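PDB 1ZCH: hypothetical oxidoreductase ycnD from Bacillus subtilis, which uses NADH or NADPH to drive FMN reduction and also reduces nitroaromatic compounds, quinones, chromates and azo dyes, working as a flavin-containing homodimer. Local coordinates for residues L27-E32 / E126-G131; G140-L145 / Y233-E238; Q178-H183 / D191-H196. All coordinates share one frame; numbering follows the deposited sequence. Where two conformers were deposited one is given.

In the fold
Starting from the N terminus, the chain runs through helix 24-36 and two of the four strands of the sheet before the loop that leaves helix 104-127 returns to that first helix in interaction 1, closing a loop of 93 residues. Interaction 2 comes next in series: the turn after strand 131-135, at the start of helix 142-148, meets the approach to the C-terminal helix 236-242. Within that long excursion lies interaction 3, a short local closure in which helix 190-212 folds back on the short helical segment 178-183. Interactions 1 and 2 sit on opposite sides of the chain's centre, their own centres 29 Å apart, and all three contacts touch the second subunit.

Interaction 1: residues L27-E32 / E126-G131; sequences LDQIIE and ESLGLG
Leu128 reaches across to helix 24-36 and lays its two methyl branches over Ile30 and Gln29. CD1 of Leu128 rests on CG1 of Ile30 at 4.0 Å, while the other branch, CD2, lies 4.0 Å from OE1 of Gln29, so the amide end of the glutamine flanks the leucine without bonding to it. Ile30 starts off beside the contact and turns into it through its longer branch: with CG1 anti to the carbonyl carbon (chi1 -67°) and the chain extended beyond, CD1 of Ile30 is carried to 4.1 Å from CD1 of Leu130. One isoleucine thus serves two leucines, CG1 meeting the first and the terminal methyl the second.

Between the two leucines, both pointing toward helix 24-36, the chain turns out of helix 104-127 at Gly129. This glycine, the first residue to leave helical angles, has the positive phi (94°) of a Schellman motif, and Gly129 N bonds to Glu126 O at 3.1 Å. Leu130 then leads into strand 131-135. Around this patch, Ala121 and Ala125 also pack on Ile30, and Asn2 of the second subunit packs on Leu128.

Glu126, on the side away from helix 24-36, bonds His11 of the FMN site through OE1. The contact itself is aliphatic carbon on aliphatic carbon, with the one polar neighbour, OE1 of Gln29, at the side, which implies non-directional van der Waals packing.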
loop_
_atom_site.group_PDB
_atom_site.type_symbol
_atom_site.label_atom_id
_atom_site.label_comp_id
_atom_site.label_asym_id
_atom_site.label_seq_id
_atom_site.Cartn_x
_atom_site.Cartn_y
_atom_site.Cartn_z
ATOM N N LEU A 27 6.670 -11.756 -15.763
ATOM C CA LEU A 27 6.259 -10.375 -15.568
ATOM C C LEU A 27 4.746 -10.268 -15.763
ATOM O O LEU A 27 4.072 -9.540 -15.035
ATOM C CB LEU A 27 6.991 -9.453 -16.550
ATOM C CG LEU A 27 8.488 -9.256 -16.283
ATOM C CD1 LEU A 27 9.093 -8.333 -17.339
ATOM C CD2 LEU A 27 8.681 -8.666 -14.889
ATOM N N ASP A 28 4.209 -11.000 -16.736
ATOM C CA ASP A 28 2.767 -10.966 -16.977
ATOM C C ASP A 28 2.004 -11.468 -15.756
ATOM O O ASP A 28 0.980 -10.903 -15.378
ATOM C CB ASP A 28 2.376 -11.827 -18.185
ATOM C CG ASP A 28 2.863 -11.257 -19.503
ATOM O OD1 ASP A 28 2.972 -10.017 -19.622
ATOM O OD2 ASP A 28 3.119 -12.052 -20.431
ATOM N N GLN A 29 2.502 -12.540 -15.146
ATOM C CA GLN A 29 1.852 -13.109 -13.968
ATOM C C GLN A 29 1.883 -12.128 -12.801
ATOM O O GLN A 29 0.903 -11.983 -12.073
ATOM C CB GLN A 29 2.539 -14.414 -13.562
ATOM C CG GLN A 29 2.344 -15.546 -14.556
ATOM C CD GLN A 29 3.080 -16.806 -14.149
ATOM O OE1 GLN A 29 2.802 -17.396 -13.105
ATOM N NE2 GLN A 29 4.029 -17.223 -14.973
ATOM N N ILE A 30 3.020 -11.465 -12.626
ATOM C CA ILE A 30 3.180 -10.491 -11.555
ATOM C C ILE A 30 2.184 -9.349 -11.773
ATOM O O ILE A 30 1.513 -8.908 -10.839
ATOM C CB ILE A 30 4.628 -9.947 -11.536
ATOM C CG1 ILE A 30 5.587 -11.075 -11.131
ATOM C CG2 ILE A 30 4.740 -8.745 -10.596
ATOM C CD1 ILE A 30 7.052 -10.729 -11.294
ATOM N N ILE A 31 2.079 -8.886 -13.014
ATOM C CA ILE A 31 1.155 -7.806 -13.340
ATOM C C ILE A 31 -0.297 -8.246 -13.165
ATOM O O ILE A 31 -1.132 -7.472 -12.684
ATOM C CB ILE A 31 1.378 -7.300 -14.784
ATOM C CG1 ILE A 31 2.776 -6.677 -14.896
ATOM C CG2 ILE A 31 0.303 -6.292 -15.163
ATOM C CD1 ILE A 31 3.018 -5.504 -13.953
ATOM N N GLU A 32 -0.601 -9.487 -13.540
ATOM C CA GLU A 32 -1.965 -9.987 -13.395
ATOM C C GLU A 32 -2.331 -10.006 -11.919
ATOM O O GLU A 32 -3.455 -9.687 -11.542
ATOM C CB GLU A 32 -2.074 -11.412 -13.950
ATOM C CG GLU A 32 -1.915 -11.535 -15.456
ATOM C CD GLU A 32 -1.867 -12.983 -15.914
ATOM O OE1 GLU A 32 -2.751 -13.766 -15.502
ATOM O OE2 GLU A 32 -0.948 -13.341 -16.683
ATOM N N GLU A 126 8.321 -12.984 -5.714
ATOM C CA GLU A 126 9.088 -13.875 -4.856
ATOM C C GLU A 126 8.584 -15.316 -4.892
ATOM O O GLU A 126 9.367 -16.248 -4.698
ATOM C CB GLU A 126 9.126 -13.299 -3.434
ATOM C CG GLU A 126 9.826 -11.941 -3.439
ATOM C CD GLU A 126 9.948 -11.273 -2.083
ATOM O OE1 GLU A 126 9.390 -11.779 -1.088
ATOM O OE2 GLU A 126 10.610 -10.217 -2.027
ATOM N N SER A 127 7.297 -15.510 -5.173
ATOM C CA SER A 127 6.747 -16.863 -5.253
ATOM C C SER A 127 7.314 -17.570 -6.490
ATOM O O SER A 127 7.313 -18.799 -6.575
ATOM C CB SER A 127 5.216 -16.832 -5.341
ATOM O OG SER A 127 4.766 -16.477 -6.641
ATOM N N LEU A 128 7.799 -16.783 -7.445
ATOM C CA LEU A 128 8.372 -17.322 -8.671
ATOM C C LEU A 128 9.873 -17.594 -8.537
ATOM O O LEU A 128 10.513 -18.069 -9.477
ATOM C CB LEU A 128 8.121 -16.352 -9.828
ATOM C CG LEU A 128 6.644 -16.125 -10.179
ATOM C CD1 LEU A 128 6.511 -14.951 -11.134
ATOM C CD2 LEU A 128 6.060 -17.391 -10.797
ATOM N N GLY A 129 10.430 -17.292 -7.369
ATOM C CA GLY A 129 11.848 -17.514 -7.146
ATOM C C GLY A 129 12.678 -16.276 -7.426
ATOM O O GLY A 129 13.908 -16.308 -7.354
ATOM N N LEU A 130 12.005 -15.176 -7.742
ATOM C CA LEU A 130 12.690 -13.923 -8.038
ATOM C C LEU A 130 12.975 -13.121 -6.777
ATOM O O LEU A 130 12.285 -13.257 -5.767
ATOM C CB LEU A 130 11.845 -13.076 -8.996
ATOM C CG LEU A 130 11.574 -13.699 -10.369
ATOM C CD1 LEU A 130 10.456 -12.947 -11.059
ATOM C CD2 LEU A 130 12.854 -13.678 -11.202
ATOM N N GLY A 131 14.005 -12.286 -6.844
ATOM C CA GLY A 131 14.346 -11.446 -5.712
ATOM C C GLY A 131 13.817 -10.060 -6.009
ATOM O O GLY A 131 13.663 -9.699 -7.179
#

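Interaction 2: residues G140-L145 / Y233-E238; sequences GNPQEL and YPHIRE
Gly140 presses its CA onto one face of the Tyr233 ring, a CH-pi contact beside a type I beta turn that runs from Tyr233 to Ile236 and leads into helix 236-242. CA of Gly140 stands 3.9 Å from the Tyr233 ring centroid, only 28° off the normal, and 3.5 Å from CE1 of Tyr233. The backbone N of Gly140 lies over the same ring, displaced toward its rim. This packing sits near the flavin: the tyrosine side chain is about 7 Å from the bound FMN, while Ala137 of the FMN pocket also touches it.

His235 packs just as closely. Its chi1 of 58° sets the ring between backbone N and carbonyl carbon, directing it at the first turn of helix 142-148, where CD2 of His235 meets CG of Pro142 at 3.7 Å. NE2 is bonded to the carbonyl O of Arg139, just ahead of Gly140, which, with the proline contact, restrains the ring's rotation.

On the looser side, Pro234, Glu238 and, on helix 142-148, Glu144 are solvent-exposed and make no contact between the segments. Within the packed part, by contrast, CD of Pro142 comes to 3.6 Å from NE2 of His235.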
loop_
_atom_site.group_PDB
_atom_site.type_symbol
_atom_site.label_atom_id
_atom_site.label_comp_id
_atom_site.label_asym_id
_atom_site.label_seq_id
_atom_site.Cartn_x
_atom_site.Cartn_y
_atom_site.Cartn_z
ATOM N N GLY A 140 13.035 11.130 -4.447
ATOM C CA GLY A 140 14.109 12.083 -4.198
ATOM C C GLY A 140 14.285 13.122 -5.293
ATOM O O GLY A 140 14.566 14.286 -5.012
ATOM N N ASN A 141 14.131 12.698 -6.544
ATOM C CA ASN A 141 14.243 13.589 -7.701
ATOM C C ASN A 141 13.052 13.296 -8.611
ATOM O O ASN A 141 13.219 12.877 -9.759
ATOM C CB ASN A 141 15.551 13.324 -8.458
ATOM C CG ASN A 141 16.776 13.768 -7.683
ATOM O OD1 ASN A 141 16.982 14.961 -7.452
ATOM N ND2 ASN A 141 17.595 12.808 -7.269
ATOM N N PRO A 142 11.831 13.521 -8.104
ATOM C CA PRO A 142 10.587 13.281 -8.840
ATOM C C PRO A 142 10.399 14.015 -10.165
ATOM O O PRO A 142 9.899 13.435 -11.126
ATOM C CB PRO A 142 9.508 13.630 -7.813
ATOM C CG PRO A 142 10.164 14.687 -6.982
ATOM C CD PRO A 142 11.550 14.131 -6.791
ATOM N N GLN A 143 10.793 15.282 -10.230
ATOM C CA GLN A 143 10.622 16.033 -11.469
ATOM C C GLN A 143 11.389 15.408 -12.634
ATOM O O GLN A 143 10.839 15.237 -13.724
ATOM C CB GLN A 143 11.053 17.488 -11.285
ATOM C CG GLN A 143 10.772 18.348 -12.508
ATOM C CD GLN A 143 9.345 18.187 -13.008
ATOM O OE1 GLN A 143 8.387 18.438 -12.277
ATOM N NE2 GLN A 143 9.199 17.756 -14.256
ATOM N N GLU A 144 12.656 15.077 -12.408
ATOM C CA GLU A 144 13.481 14.461 -13.446
ATOM C C GLU A 144 12.878 13.131 -13.889
ATOM O O GLU A 144 12.846 12.814 -15.080
ATOM C CB GLU A 144 14.902 14.194 -12.932
ATOM C CG GLU A 144 15.749 15.423 -12.620
ATOM C CD GLU A 144 15.232 16.227 -11.442
ATOM O OE1 GLU A 144 14.576 15.641 -10.550
ATOM O OE2 GLU A 144 15.499 17.449 -11.401
ATOM N N LEU A 145 12.418 12.349 -12.917
ATOM C CA LEU A 145 11.834 11.043 -13.196
ATOM C C LEU A 145 10.526 11.204 -13.964
ATOM O O LEU A 145 10.245 10.451 -14.896
ATOM C CB LEU A 145 11.587 10.287 -11.886
ATOM C CG LEU A 145 11.119 8.832 -11.999
ATOM C CD1 LEU A 145 12.168 7.999 -12.732
ATOM C CD2 LEU A 145 10.879 8.270 -10.603
ATOM N N TYR A 233 12.960 14.731 2.538
ATOM C CA TYR A 233 12.357 15.109 1.253
ATOM C C TYR A 233 11.336 16.215 1.530
ATOM O O TYR A 233 10.140 15.951 1.649
ATOM C CB TYR A 233 11.635 13.924 0.586
ATOM C CG TYR A 233 12.523 12.811 0.066
ATOM C CD1 TYR A 233 13.868 13.033 -0.237
ATOM C CD2 TYR A 233 12.005 11.532 -0.144
ATOM C CE1 TYR A 233 14.673 12.007 -0.732
ATOM C CE2 TYR A 233 12.797 10.503 -0.639
ATOM C CZ TYR A 233 14.128 10.743 -0.930
ATOM O OH TYR A 233 14.904 9.715 -1.415
ATOM N N PRO A 234 11.798 17.472 1.637
ATOM C CA PRO A 234 10.918 18.614 1.907
ATOM C C PRO A 234 10.185 19.158 0.683
ATOM O O PRO A 234 9.432 20.128 0.780
ATOM C CB PRO A 234 11.880 19.636 2.503
ATOM C CG PRO A 234 13.113 19.411 1.681
ATOM C CD PRO A 234 13.213 17.890 1.632
ATOM N N HIS A 235 10.397 18.513 -0.458
ATOM C CA HIS A 235 9.797 18.928 -1.723
ATOM C C HIS A 235 8.566 18.120 -2.140
ATOM O O HIS A 235 8.093 18.260 -3.269
ATOM C CB HIS A 235 10.835 18.796 -2.832
ATOM C CG HIS A 235 11.378 17.407 -2.964
ATOM N ND1 HIS A 235 12.405 16.934 -2.176
ATOM C CD2 HIS A 235 10.977 16.362 -3.728
ATOM C CE1 HIS A 235 12.612 15.657 -2.446
ATOM N NE2 HIS A 235 11.759 15.285 -3.384
ATOM N N ILE A 236 8.046 17.279 -1.253
ATOM C CA ILE A 236 6.894 16.459 -1.616
ATOM C C ILE A 236 5.635 17.245 -1.966
ATOM O O ILE A 236 5.002 16.976 -2.989
ATOM C CB ILE A 236 6.557 15.433 -0.506
ATOM C CG1 ILE A 236 7.725 14.457 -0.338
ATOM C CG2 ILE A 236 5.285 14.659 -0.870
ATOM C CD1 ILE A 236 8.100 13.715 -1.617
ATOM N N ARG A 237 5.260 18.207 -1.129
ATOM C CA ARG A 237 4.066 18.991 -1.416
ATOM C C ARG A 237 4.208 19.665 -2.778
ATOM O O ARG A 237 3.261 19.709 -3.565
ATOM C CB ARG A 237 3.837 20.059 -0.343
ATOM C CG ARG A 237 2.642 20.944 -0.655
ATOM C CD ARG A 237 2.436 22.025 0.384
ATOM N NE ARG A 237 1.248 22.821 0.086
ATOM C CZ ARG A 237 0.768 23.773 0.878
ATOM N NH1 ARG A 237 1.376 24.055 2.023
ATOM N NH2 ARG A 237 -0.328 24.436 0.531
ATOM N N GLU A 238 5.397 20.193 -3.047
ATOM C CA GLU A 238 5.668 20.856 -4.317
ATOM C C GLU A 238 5.457 19.898 -5.491
ATOM O O GLU A 238 4.825 20.262 -6.482
ATOM C CB GLU A 238 7.099 21.396 -4.333
ATOM C CG GLU A 238 7.506 22.031 -5.652
ATOM C CD GLU A 238 8.834 22.756 -5.560
ATOM O OE1 GLU A 238 9.826 22.133 -5.122
ATOM O OE2 GLU A 238 8.886 23.949 -5.929
#

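Interaction 3: residues Q178-H183 / D191-H196; sequences QEAVNH and DELTSH
Leu193 and His196, one helical turn apart on helix 190-212, are the two side chains that grip segment 178-183, and Ala180 meets both. The second segment enters with Asp191 and Glu192, both exposed to solvent and taking no part. Leu193 comes first. With CG anti to the backbone N (chi1 -170°), CD1 of Leu193 swings over to Ala180, stopping 3.5 Å from the carbonyl O and 4.0 Å from CB of Ala180. The same methyl also approaches the His183 ring, with NE2 of His183 4.3 Å from CD1 of Leu193.

That carbonyl is already engaged on its own side. His183 NE2 donates to Ala180 O at 2.9 Å, with an N-H...O angle of 157°; the oxygen lies close to the imidazole plane, but the donor stands above the carbonyl plane. The bond fixes the His183 ring beside the helical residues, and Tyr187 packs edge-to-face with that ring.

Thr194 and Ser195 do not reach segment 178-183, Thr194 OG1 bonding back to Gln190 O. His196 then closes the pair. CB of His196 sits 3.7 Å from CB of Ala180, while the ring leans onto Glu179, whose CB is 3.6 Å from NE2 of His196. One face of the imidazole looks at the backbone N of Ala180, toward its rim. Glu179 bends at chi2, and its carboxylate OE1 remains 4.9 Å from ND1 of His196.

Just past the helical residues 178-181, Asn182 and His183 pair in a parallel ladder with a strand of the second subunit. The packing of this short helical turn against helix 190-212 therefore adjoins an intersubunit beta extension, in keeping with the intertwined homodimers of the nitroreductase fold.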
loop_
_atom_site.group_PDB
_atom_site.type_symbol
_atom_site.label_atom_id
_atom_site.label_comp_id
_atom_site.label_asym_id
_atom_site.label_seq_id
_atom_site.Cartn_x
_atom_site.Cartn_y
_atom_site.Cartn_z
ATOM N N GLN A 178 5.351 -8.994 17.700
ATOM C CA GLN A 178 3.983 -8.937 17.200
ATOM C C GLN A 178 3.064 -8.045 18.038
ATOM O O GLN A 178 2.245 -7.299 17.497
ATOM C CB GLN A 178 3.418 -10.353 17.129
ATOM C CG GLN A 178 2.073 -10.465 16.454
ATOM C CD GLN A 178 1.680 -11.908 16.235
ATOM O OE1 GLN A 178 2.469 -12.699 15.714
ATOM N NE2 GLN A 178 0.460 -12.262 16.626
ATOM N N GLU A 179 3.210 -8.114 19.358
ATOM C CA GLU A 179 2.378 -7.328 20.268
ATOM C C GLU A 179 2.546 -5.822 20.094
ATOM O O GLU A 179 1.654 -5.047 20.437
ATOM C CB GLU A 179 2.693 -7.699 21.721
ATOM C CG GLU A 179 2.461 -9.159 22.068
ATOM C CD GLU A 179 3.320 -10.101 21.238
ATOM O OE1 GLU A 179 4.555 -9.892 21.173
ATOM O OE2 GLU A 179 2.755 -11.051 20.650
ATOM N N ALA A 180 3.691 -5.411 19.562
ATOM C CA ALA A 180 3.976 -3.994 19.361
ATOM C C ALA A 180 3.338 -3.441 18.094
ATOM O O ALA A 180 3.141 -2.229 17.968
ATOM C CB ALA A 180 5.483 -3.776 19.308
ATOM N N VAL A 181 3.008 -4.335 17.167
ATOM C CA VAL A 181 2.437 -3.941 15.882
ATOM C C VAL A 181 0.958 -4.285 15.708
ATOM O O VAL A 181 0.221 -3.553 15.047
ATOM C CB VAL A 181 3.256 -4.578 14.732
ATOM C CG1 VAL A 181 2.605 -4.291 13.384
ATOM C CG2 VAL A 181 4.682 -4.030 14.762
ATOM N N ASN A 182 0.535 -5.404 16.285
ATOM C CA ASN A 182 -0.861 -5.832 16.210
ATOM C C ASN A 182 -1.436 -5.653 17.608
ATOM O O ASN A 182 -1.054 -6.370 18.529
ATOM C CB ASN A 182 -0.940 -7.306 15.809
ATOM C CG ASN A 182 -2.364 -7.826 15.747
ATOM O OD1 ASN A 182 -2.604 -9.015 15.951
ATOM N ND2 ASN A 182 -3.314 -6.944 15.449
ATOM N N HIS A 183 -2.343 -4.690 17.763
ATOM C CA HIS A 183 -2.949 -4.411 19.065
ATOM C C HIS A 183 -4.373 -4.947 19.112
ATOM O O HIS A 183 -5.098 -4.884 18.118
ATOM C CB HIS A 183 -2.959 -2.902 19.323
ATOM C CG HIS A 183 -1.614 -2.257 19.184
ATOM N ND1 HIS A 183 -1.444 -0.889 19.179
ATOM C CD2 HIS A 183 -0.378 -2.790 19.046
ATOM C CE1 HIS A 183 -0.160 -0.608 19.042
ATOM N NE2 HIS A 183 0.509 -1.744 18.958
ATOM N N ASP A 191 3.666 2.925 27.613
ATOM C CA ASP A 191 4.711 2.282 28.409
ATOM C C ASP A 191 5.082 0.891 27.890
ATOM O O ASP A 191 6.263 0.581 27.724
ATOM C CB ASP A 191 4.284 2.197 29.880
ATOM C CG ASP A 191 3.136 1.228 30.107
ATOM O OD1 ASP A 191 2.087 1.361 29.438
ATOM O OD2 ASP A 191 3.283 0.329 30.965
ATOM N N GLU A 192 4.078 0.055 27.633
ATOM C CA GLU A 192 4.328 -1.292 27.128
ATOM C C GLU A 192 4.958 -1.235 25.744
ATOM O O GLU A 192 5.862 -2.007 25.429
ATOM C CB GLU A 192 3.027 -2.094 27.041
ATOM C CG GLU A 192 2.428 -2.496 28.371
ATOM C CD GLU A 192 1.214 -3.394 28.203
ATOM O OE1 GLU A 192 1.356 -4.482 27.601
ATOM O OE2 GLU A 192 0.120 -3.011 28.669
ATOM N N LEU A 193 4.466 -0.319 24.918
ATOM C CA LEU A 193 4.975 -0.168 23.562
ATOM C C LEU A 193 6.458 0.179 23.615
ATOM O O LEU A 193 7.264 -0.368 22.866
ATOM C CB LEU A 193 4.190 0.928 22.831
ATOM C CG LEU A 193 4.398 1.113 21.326
ATOM C CD1 LEU A 193 4.119 -0.193 20.587
ATOM C CD2 LEU A 193 3.461 2.208 20.827
ATOM N N THR A 194 6.820 1.081 24.520
ATOM C CA THR A 194 8.210 1.478 24.664
ATOM C C THR A 194 9.067 0.271 25.051
ATOM O O THR A 194 10.154 0.070 24.506
ATOM C CB THR A 194 8.355 2.581 25.727
ATOM O OG1 THR A 194 7.618 3.738 25.308
ATOM C CG2 THR A 194 9.818 2.954 25.917
ATOM N N SER A 195 8.568 -0.538 25.983
ATOM C CA SER A 195 9.297 -1.726 26.422
ATOM C C SER A 195 9.567 -2.683 25.263
ATOM O O SER A 195 10.652 -3.256 25.170
ATOM C CB SER A 195 8.520 -2.457 27.522
ATOM O OG SER A 195 8.434 -1.654 28.685
ATOM N N HIS A 196 8.583 -2.860 24.384
ATOM C CA HIS A 196 8.757 -3.745 23.233
ATOM C C HIS A 196 9.843 -3.217 22.304
ATOM O O HIS A 196 10.626 -3.991 21.748
ATOM C CB HIS A 196 7.454 -3.877 22.440
ATOM C CG HIS A 196 6.431 -4.750 23.095
ATOM N ND1 HIS A 196 6.678 -6.065 23.425
ATOM C CD2 HIS A 196 5.153 -4.502 23.467
ATOM C CE1 HIS A 196 5.596 -6.589 23.972
ATOM N NE2 HIS A 196 4.656 -5.662 24.010
#